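Putative N-acetylmuramoyl-L-alanine amidase (PDB 7D55) probably binds the enterococcal cell wall as the tetrameric cell-binding domain of a phage endolysin, an enzyme inferred to be a peptidoglycan amidase. Local coordinates at residues A[26-31]-A[73-78]; A[43-48]-A[55-60]. All coordinates share one frame; numbering follows the deposited sequence.

Interaction 1 of 2, residues A[26-31]-A[73-78]; sequences MFCNGV and NRLETV
Helix 71-78 packs against one face of the mixed sheet, where L75 meets C28 at the end of strand 22-28. The closest approach is C28 SG to L75 CD1 at 3.9 Å, and the other leucine methyl covers the same side chain, L75 CD2 lying 4.0 Å from C28 CB. Both leucine methyls thus lie against the same flank of the thiol arm, CD1 toward its sulfur and CD2 nearer its CB. C28 reaches the helix because its SG stands anti to the backbone N (chi1 177°). The CA atoms of the pair remain 8.5 Å apart, so side chains alone close the gap.

Immediately after C28 the strand ends in an Asx turn: V31 N donates to N29 OD1 at 2.9 Å with a somewhat bent N-H...O angle of 150°. The sulfur also accepts a nearly straight hydrogen bond from G30 N (3.4 Å, 167°). The N29 amide ND2 donates to G30 O of a neighbouring subunit, which ties the turn into the tetramer. One residue on from L75, E76 meets M26 more loosely, M26 CE lying 4.3 Å from E76 OE2. The carboxylate itself is hydrogen-bonded to Y5 OH through OE2 and salt-bridged to R7 and K86 through OE1.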
ATOM      1  N   MET A  26     -15.769  -6.914   4.875  1.00  9.67           N
ATOM      2  CA  MET A  26     -14.399  -7.002   4.400  1.00  8.45           C
ATOM      3  C   MET A  26     -13.853  -5.591   4.249  1.00  7.56           C
ATOM      4  O   MET A  26     -14.604  -4.630   4.040  1.00  8.20           O
ATOM      5  CB  MET A  26     -14.322  -7.667   3.015  1.00 11.58           C
ATOM      6  CG  MET A  26     -14.912  -9.077   2.928  1.00 11.84           C
ATOM      7  SD  MET A  26     -13.885 -10.398   3.609  1.00 15.63           S
ATOM      8  CE  MET A  26     -12.495 -10.375   2.474  1.00 14.11           C
ATOM      9  N   PHE A  27     -12.529  -5.495   4.314  1.00  5.89           N
ATOM     10  CA  PHE A  27     -11.794  -4.243   4.211  1.00  6.58           C
ATOM     11  C   PHE A  27     -10.821  -4.365   3.048  1.00  8.15           C
ATOM     12  O   PHE A  27     -10.017  -5.300   2.999  1.00  9.24           O
ATOM     13  CB  PHE A  27     -11.018  -3.983   5.507  1.00  7.71           C
ATOM     14  CG  PHE A  27     -10.035  -2.857   5.414  1.00  9.23           C
ATOM     15  CD1 PHE A  27     -10.454  -1.587   5.042  1.00 10.09           C
ATOM     16  CD2 PHE A  27      -8.701  -3.052   5.757  1.00 11.52           C
ATOM     17  CE1 PHE A  27      -9.551  -0.539   4.972  1.00 11.60           C
ATOM     18  CE2 PHE A  27      -7.791  -2.014   5.695  1.00 11.30           C
ATOM     19  CZ  PHE A  27      -8.220  -0.746   5.308  1.00 12.04           C
ATOM     20  N   CYS A  28     -10.896  -3.429   2.112  1.00  8.90           N
ATOM     21  CA  CYS A  28      -9.971  -3.370   0.989  1.00  9.24           C
ATOM     22  C   CYS A  28      -9.092  -2.144   1.156  1.00  9.50           C
ATOM     23  O   CYS A  28      -9.597  -1.056   1.445  1.00  9.06           O
ATOM     24  CB  CYS A  28     -10.741  -3.268  -0.324  1.00 11.57           C
ATOM     25  SG  CYS A  28      -9.642  -3.116  -1.729  1.00 15.24           S
ATOM     26  N   ASN A  29      -7.781  -2.319   0.981  1.00  9.34           N
ATOM     27  CA  ASN A  29      -6.829  -1.216   1.096  1.00  9.69           C
ATOM     28  C   ASN A  29      -6.134  -0.912  -0.230  1.00 10.38           C
ATOM     29  O   ASN A  29      -5.078  -0.264  -0.242  1.00 11.89           O
ATOM     30  CB  ASN A  29      -5.796  -1.505   2.190  1.00 11.17           C
ATOM     31  CG  ASN A  29      -5.054  -2.807   1.950  1.00 10.77           C
ATOM     32  OD1 ASN A  29      -5.114  -3.369   0.856  1.00 10.69           O
ATOM     33  ND2 ASN A  29      -4.377  -3.308   2.978  1.00 12.29           N
ATOM     34  N   GLY A  30      -6.691  -1.380  -1.352  1.00 11.04           N
ATOM     35  CA  GLY A  30      -6.043  -1.211  -2.636  1.00 11.02           C
ATOM     36  C   GLY A  30      -4.988  -2.248  -2.940  1.00 11.74           C
ATOM     37  O   GLY A  30      -4.546  -2.346  -4.097  1.00 13.45           O
ATOM     38  N   VAL A  31      -4.569  -3.020  -1.937  1.00 10.69           N
ATOM     39  CA  VAL A  31      -3.597  -4.096  -2.090  1.00 10.63           C
ATOM     40  C   VAL A  31      -4.250  -5.462  -1.897  1.00 11.58           C
ATOM     41  O   VAL A  31      -4.048  -6.379  -2.695  1.00 11.80           O
ATOM     42  CB  VAL A  31      -2.401  -3.910  -1.127  1.00 12.14           C
ATOM     43  CG1 VAL A  31      -1.409  -5.047  -1.286  1.00 12.97           C
ATOM     44  CG2 VAL A  31      -1.721  -2.560  -1.343  1.00 14.82           C
ATOM     45  N   ASN A  73     -16.752  -9.858  -6.242  1.00 11.65           N
ATOM     46  CA  ASN A  73     -15.963 -10.802  -7.037  1.00 13.20           C
ATOM     47  C   ASN A  73     -14.919 -10.067  -7.862  1.00 12.47           C
ATOM     48  O   ASN A  73     -13.776 -10.524  -7.987  1.00 13.72           O
ATOM     49  CB  ASN A  73     -16.851 -11.557  -8.031  1.00 16.30           C
ATOM     50  CG  ASN A  73     -17.717 -12.618  -7.391  1.00 21.23           C
ATOM     51  OD1 ASN A  73     -17.534 -12.982  -6.232  1.00 23.00           O
ATOM     52  ND2 ASN A  73     -18.672 -13.141  -8.172  1.00 22.11           N
ATOM     53  N   ARG A  74     -15.313  -8.945  -8.468  1.00 12.01           N
ATOM     54  CA  ARG A  74     -14.398  -8.168  -9.293  1.00 11.66           C
ATOM     55  C   ARG A  74     -13.329  -7.499  -8.443  1.00 11.76           C
ATOM     56  O   ARG A  74     -12.144  -7.506  -8.807  1.00 13.01           O
ATOM     57  CB  ARG A  74     -15.177  -7.111 -10.074  1.00 13.68           C
ATOM     58  CG  ARG A  74     -16.332  -7.668 -10.899  1.00 14.76           C
ATOM     59  CD  ARG A  74     -15.847  -8.670 -11.932  1.00 17.51           C
ATOM     60  NE  ARG A  74     -16.944  -9.186 -12.740  1.00 20.03           N
ATOM     61  CZ  ARG A  74     -16.812 -10.129 -13.667  1.00 24.41           C
ATOM     62  NH1 ARG A  74     -15.619 -10.673 -13.894  1.00 26.62           N
ATOM     63  NH2 ARG A  74     -17.866 -10.534 -14.360  1.00 25.71           N
ATOM     64  N   LEU A  75     -13.723  -6.919  -7.310  1.00 10.47           N
ATOM     65  CA  LEU A  75     -12.745  -6.258  -6.454  1.00  9.24           C
ATOM     66  C   LEU A  75     -11.705  -7.249  -5.954  1.00 10.38           C
ATOM     67  O   LEU A  75     -10.500  -6.956  -5.961  1.00  9.99           O
ATOM     68  CB  LEU A  75     -13.449  -5.593  -5.272  1.00 10.08           C
ATOM     69  CG  LEU A  75     -12.502  -4.939  -4.265  1.00 10.06           C
ATOM     70  CD1 LEU A  75     -11.619  -3.930  -4.999  1.00 11.92           C
ATOM     71  CD2 LEU A  75     -13.307  -4.282  -3.163  1.00 12.05           C
ATOM     72  N   GLU A  76     -12.150  -8.435  -5.533  1.00  9.89           N
ATOM     73  CA  GLU A  76     -11.252  -9.445  -4.984  1.00 10.77           C
ATOM     74  C   GLU A  76     -10.350 -10.088  -6.033  1.00 10.94           C
ATOM     75  O   GLU A  76      -9.371 -10.744  -5.663  1.00 11.95           O
ATOM     76  CB  GLU A  76     -12.061 -10.489  -4.214  1.00 10.77           C
ATOM     77  CG  GLU A  76     -12.749  -9.905  -2.988  1.00 11.80           C
ATOM     78  CD  GLU A  76     -13.720 -10.871  -2.314  1.00 12.64           C
ATOM     79  OE1 GLU A  76     -13.820 -12.035  -2.759  1.00 14.78           O
ATOM     80  OE2 GLU A  76     -14.384 -10.462  -1.335  1.00 12.75           O
ATOM     81  N   THR A  77     -10.644  -9.914  -7.324  1.00 12.38           N
ATOM     82  CA  THR A  77      -9.706 -10.335  -8.354  1.00 14.77           C
ATOM     83  C   THR A  77      -8.561  -9.343  -8.512  1.00 15.28           C
ATOM     84  O   THR A  77      -7.435  -9.744  -8.834  1.00 16.67           O
ATOM     85  CB  THR A  77     -10.438 -10.494  -9.687  1.00 17.74           C
ATOM     86  OG1 THR A  77     -11.539 -11.389  -9.507  1.00 20.46           O
ATOM     87  CG2 THR A  77      -9.518 -11.069 -10.742  1.00 19.25           C
ATOM     88  N   VAL A  78      -8.827  -8.057  -8.304  1.00 14.96           N
ATOM     89  CA  VAL A  78      -7.790  -7.049  -8.473  1.00 14.36           C
ATOM     90  C   VAL A  78      -7.042  -6.772  -7.173  1.00 13.32           C
ATOM     91  O   VAL A  78      -5.889  -6.333  -7.212  1.00 14.93           O
ATOM     92  CB  VAL A  78      -8.357  -5.762  -9.100  1.00 17.20           C
ATOM     93  CG1 VAL A  78      -8.952  -6.053 -10.471  1.00 17.86           C
ATOM     94  CG2 VAL A  78      -9.393  -5.146  -8.204  1.00 18.53           C
TER

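Interaction 2 of 2, residues A[43-48]-A[55-60]; sequences KVIEDI and KDIPFY
I57 reaches from the loop before strand 59-60 to two successive residues of helix 39-53, touching I45 with one branch and E46 with the other. The tighter meeting is methyl to methyl, I45 CG2 to I57 CD1 at 3.6 Å, between side chains that run obliquely to each other. Its counterpart is E46 CG to I57 CG2 at 4.0 Å, where the two chains cross at about a right angle; the glutamate thus contributes a methylene rather than its carboxylate. The long branch of I57 is fully extended (chi1 -171°, chi2 175°), which carries CD1 out to I45 while CG2 stays close to the backbone and faces E46.

The backbones are also near, with the CA atoms of E46 and I57 6.0 Å apart. One water bridges them: it donates to E46 O at 2.8 Å and accepts from I57 N at 2.8 Å, linking a helix carbonyl to a loop N-H.

In the next shell, L4 of strand 3-9 and Y49 of the same helix also touch I57, and the backbone of P58 bonds to L4, so the loop runs on beside strand 3-9, where strand 59-60 forms the sheet's outermost strand within the chain. One residue before I57, D56 forms a salt bridge with R50, a second tie to helix 39-53. Helix 39-53 also meets a neighbouring subunit: D47 OD2 is hydrogen-bonded to its Y60 OH, and its V78 packs on I45.

Across the two segments, direct contact is therefore apolar and the polar link is indirect, which implies that a water, rather than direct backbone pairing, carries the polar link between the middle of helix 39-53 and the loop.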
ATOM      1  N   LYS A  43     -14.954   0.053  13.313  1.00 11.03           N
ATOM      2  CA  LYS A  43     -14.927   1.404  13.860  1.00 11.55           C
ATOM      3  C   LYS A  43     -13.526   2.008  13.786  1.00 11.15           C
ATOM      4  O   LYS A  43     -13.371   3.193  13.473  1.00 13.01           O
ATOM      5  CB  LYS A  43     -15.435   1.393  15.303  1.00 14.52           C
ATOM      6  CG  LYS A  43     -15.553   2.781  15.914  1.00 19.09           C
ATOM      7  CD  LYS A  43     -16.715   3.543  15.295  1.00 24.36           C
ATOM      8  CE  LYS A  43     -17.304   4.551  16.266  1.00 28.85           C
ATOM      9  NZ  LYS A  43     -18.309   5.423  15.587  1.00 30.64           N
ATOM     10  N   VAL A  44     -12.486   1.223  14.081  1.00 10.02           N
ATOM     11  CA  VAL A  44     -11.140   1.788  14.050  1.00 11.26           C
ATOM     12  C   VAL A  44     -10.743   2.151  12.621  1.00  9.55           C
ATOM     13  O   VAL A  44     -10.078   3.167  12.391  1.00 10.01           O
ATOM     14  CB  VAL A  44     -10.124   0.859  14.751  1.00 11.62           C
ATOM     15  CG1 VAL A  44      -9.657  -0.245  13.814  1.00 11.35           C
ATOM     16  CG2 VAL A  44      -8.943   1.663  15.290  1.00 12.26           C
ATOM     17  N   ILE A  45     -11.158   1.343  11.641  1.00  9.84           N
ATOM     18  CA  ILE A  45     -10.903   1.671  10.238  1.00  9.71           C
ATOM     19  C   ILE A  45     -11.587   2.984   9.876  1.00  9.83           C
ATOM     20  O   ILE A  45     -10.988   3.867   9.241  1.00 11.02           O
ATOM     21  CB  ILE A  45     -11.393   0.532   9.326  1.00 10.82           C
ATOM     22  CG1 ILE A  45     -10.523  -0.717   9.482  1.00 11.66           C
ATOM     23  CG2 ILE A  45     -11.430   0.989   7.860  1.00 12.06           C
ATOM     24  CD1 ILE A  45     -11.171  -1.956   8.878  1.00 12.32           C
ATOM     25  N   GLU A  46     -12.867   3.116  10.248  1.00 10.86           N
ATOM     26  CA  GLU A  46     -13.620   4.329   9.936  1.00 11.12           C
ATOM     27  C   GLU A  46     -12.984   5.552  10.579  1.00 11.62           C
ATOM     28  O   GLU A  46     -12.894   6.613   9.954  1.00 12.47           O
ATOM     29  CB  GLU A  46     -15.070   4.179  10.392  1.00 12.74           C
ATOM     30  CG  GLU A  46     -15.836   3.093   9.659  1.00 13.69           C
ATOM     31  CD  GLU A  46     -17.130   2.702  10.367  1.00 17.57           C
ATOM     32  OE1 GLU A  46     -17.306   3.068  11.549  1.00 19.30           O
ATOM     33  OE2 GLU A  46     -17.981   2.027   9.747  1.00 19.80           O
ATOM     34  N   ASP A  47     -12.515   5.415  11.821  1.00 12.76           N
ATOM     35  CA  ASP A  47     -11.930   6.556  12.521  1.00 13.24           C
ATOM     36  C   ASP A  47     -10.615   6.986  11.880  1.00 11.64           C
ATOM     37  O   ASP A  47     -10.385   8.178  11.648  1.00 12.82           O
ATOM     38  CB  ASP A  47     -11.709   6.198  13.991  1.00 17.94           C
ATOM     39  CG  ASP A  47     -11.391   7.416  14.851  1.00 23.36           C
ATOM     40  OD1 ASP A  47     -12.305   8.245  15.046  1.00 25.70           O
ATOM     41  OD2 ASP A  47     -10.238   7.546  15.334  1.00 24.90           O
ATOM     42  N   ILE A  48      -9.736   6.028  11.589  1.00 10.13           N
ATOM     43  CA  ILE A  48      -8.446   6.370  10.998  1.00  9.60           C
ATOM     44  C   ILE A  48      -8.646   6.970   9.616  1.00  9.39           C
ATOM     45  O   ILE A  48      -8.001   7.960   9.255  1.00 10.52           O
ATOM     46  CB  ILE A  48      -7.522   5.140  10.956  1.00 10.65           C
ATOM     47  CG1 ILE A  48      -7.178   4.670  12.374  1.00 11.67           C
ATOM     48  CG2 ILE A  48      -6.247   5.456  10.168  1.00 12.31           C
ATOM     49  CD1 ILE A  48      -6.580   3.282  12.394  1.00 14.19           C
ATOM     50  N   LYS A  55     -13.455  12.711   5.495  1.00 19.09           N
ATOM     51  CA  LYS A  55     -14.762  12.200   5.119  1.00 19.19           C
ATOM     52  C   LYS A  55     -14.807  10.719   5.470  1.00 16.22           C
ATOM     53  O   LYS A  55     -13.791  10.112   5.816  1.00 16.27           O
ATOM     54  CB  LYS A  55     -15.053  12.426   3.637  1.00 22.48           C
ATOM     55  CG  LYS A  55     -13.989  11.894   2.708  1.00 27.17           C
ATOM     56  CD  LYS A  55     -14.464  11.975   1.267  1.00 31.24           C
ATOM     57  CE  LYS A  55     -13.403  12.564   0.369  1.00 34.96           C
ATOM     58  NZ  LYS A  55     -12.117  11.827   0.477  1.00 36.87           N
ATOM     59  N   ASP A  56     -15.996  10.133   5.366  1.00 15.42           N
ATOM     60  CA  ASP A  56     -16.184   8.735   5.740  1.00 15.12           C
ATOM     61  C   ASP A  56     -15.618   7.788   4.685  1.00 12.90           C
ATOM     62  O   ASP A  56     -15.657   8.063   3.480  1.00 13.03           O
ATOM     63  CB  ASP A  56     -17.671   8.432   5.916  1.00 18.29           C
ATOM     64  CG  ASP A  56     -18.268   9.103   7.133  1.00 22.23           C
ATOM     65  OD1 ASP A  56     -17.507   9.678   7.943  1.00 22.84           O
ATOM     66  OD2 ASP A  56     -19.509   9.054   7.280  1.00 24.83           O
ATOM     67  N   ILE A  57     -15.117   6.643   5.150  1.00 10.91           N
ATOM     68  CA  ILE A  57     -14.619   5.633   4.203  1.00  9.50           C
ATOM     69  C   ILE A  57     -15.770   5.141   3.334  1.00  9.27           C
ATOM     70  O   ILE A  57     -16.901   4.966   3.837  1.00 11.19           O
ATOM     71  CB  ILE A  57     -13.950   4.464   4.954  1.00  9.01           C
ATOM     72  CG1 ILE A  57     -13.236   3.518   3.983  1.00  9.93           C
ATOM     73  CG2 ILE A  57     -14.960   3.709   5.833  1.00 11.03           C
ATOM     74  CD1 ILE A  57     -12.468   2.419   4.676  1.00 10.63           C
ATOM     75  N   PRO A  58     -15.568   4.934   2.033  1.00  9.10           N
ATOM     76  CA  PRO A  58     -16.629   4.339   1.216  1.00 11.32           C
ATOM     77  C   PRO A  58     -17.035   2.974   1.746  1.00 10.73           C
ATOM     78  O   PRO A  58     -16.193   2.160   2.125  1.00 11.27           O
ATOM     79  CB  PRO A  58     -15.979   4.217  -0.162  1.00 11.84           C
ATOM     80  CG  PRO A  58     -14.953   5.292  -0.179  1.00 12.72           C
ATOM     81  CD  PRO A  58     -14.411   5.344   1.220  1.00 10.99           C
ATOM     82  N   PHE A  59     -18.342   2.727   1.757  1.00 11.94           N
ATOM     83  CA  PHE A  59     -18.904   1.461   2.209  1.00 12.51           C
ATOM     84  C   PHE A  59     -19.921   1.001   1.179  1.00 13.30           C
ATOM     85  O   PHE A  59     -20.760   1.790   0.729  1.00 17.51           O
ATOM     86  CB  PHE A  59     -19.584   1.628   3.581  1.00 15.15           C
ATOM     87  CG  PHE A  59     -20.343   0.403   4.052  1.00 19.96           C
ATOM     88  CD1 PHE A  59     -19.665  -0.740   4.462  1.00 22.63           C
ATOM     89  CD2 PHE A  59     -21.728   0.404   4.100  1.00 23.24           C
ATOM     90  CE1 PHE A  59     -20.354  -1.871   4.902  1.00 23.06           C
ATOM     91  CE2 PHE A  59     -22.432  -0.726   4.541  1.00 24.53           C
ATOM     92  CZ  PHE A  59     -21.743  -1.863   4.942  1.00 23.99           C
ATOM     93  N   TYR A  60     -19.838  -0.261   0.783  1.00 10.13           N
ATOM     94  CA  TYR A  60     -20.815  -0.839  -0.121  1.00 10.26           C
ATOM     95  C   TYR A  60     -21.661  -1.798   0.697  1.00 11.67           C
ATOM     96  O   TYR A  60     -21.138  -2.767   1.262  1.00 15.10           O
ATOM     97  CB  TYR A  60     -20.122  -1.562  -1.266  1.00 10.97           C
ATOM     98  CG  TYR A  60     -19.362  -0.635  -2.183  1.00 11.97           C
ATOM     99  CD1 TYR A  60     -18.054  -0.276  -1.895  1.00 11.93           C
ATOM    100  CD2 TYR A  60     -19.952  -0.116  -3.330  1.00 13.07           C
ATOM    101  CE1 TYR A  60     -17.348   0.565  -2.720  1.00 12.77           C
ATOM    102  CE2 TYR A  60     -19.248   0.720  -4.173  1.00 13.37           C
ATOM    103  CZ  TYR A  60     -17.947   1.063  -3.861  1.00 13.63           C
ATOM    104  OH  TYR A  60     -17.230   1.894  -4.694  1.00 17.17           O
TER
HETATM  105  O   HOH W   1     -14.898   6.648   7.980  1.00 16.07           O

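Overall arrangement
The two contacts lie with their centres about 16 Å apart, on opposite faces of the same mixed sheet. Interaction 2 is nested within the chain loop closed by interaction 1: strand 22-28 comes first, then helix 39-53 and the 55-60 segment, and finally helix 71-78. Strand alternation explains the division, because C28 turns to helix 71-78 whereas F27 turns the other way. The F27 ring joins the two directly, its CG lying 3.8 Å from I45 CD1 and its CE1 4.2 Å from I57 CD1. Both contacts also border neighbouring subunits, so the packing of each monomer's core is continuous with the tetramer interfaces.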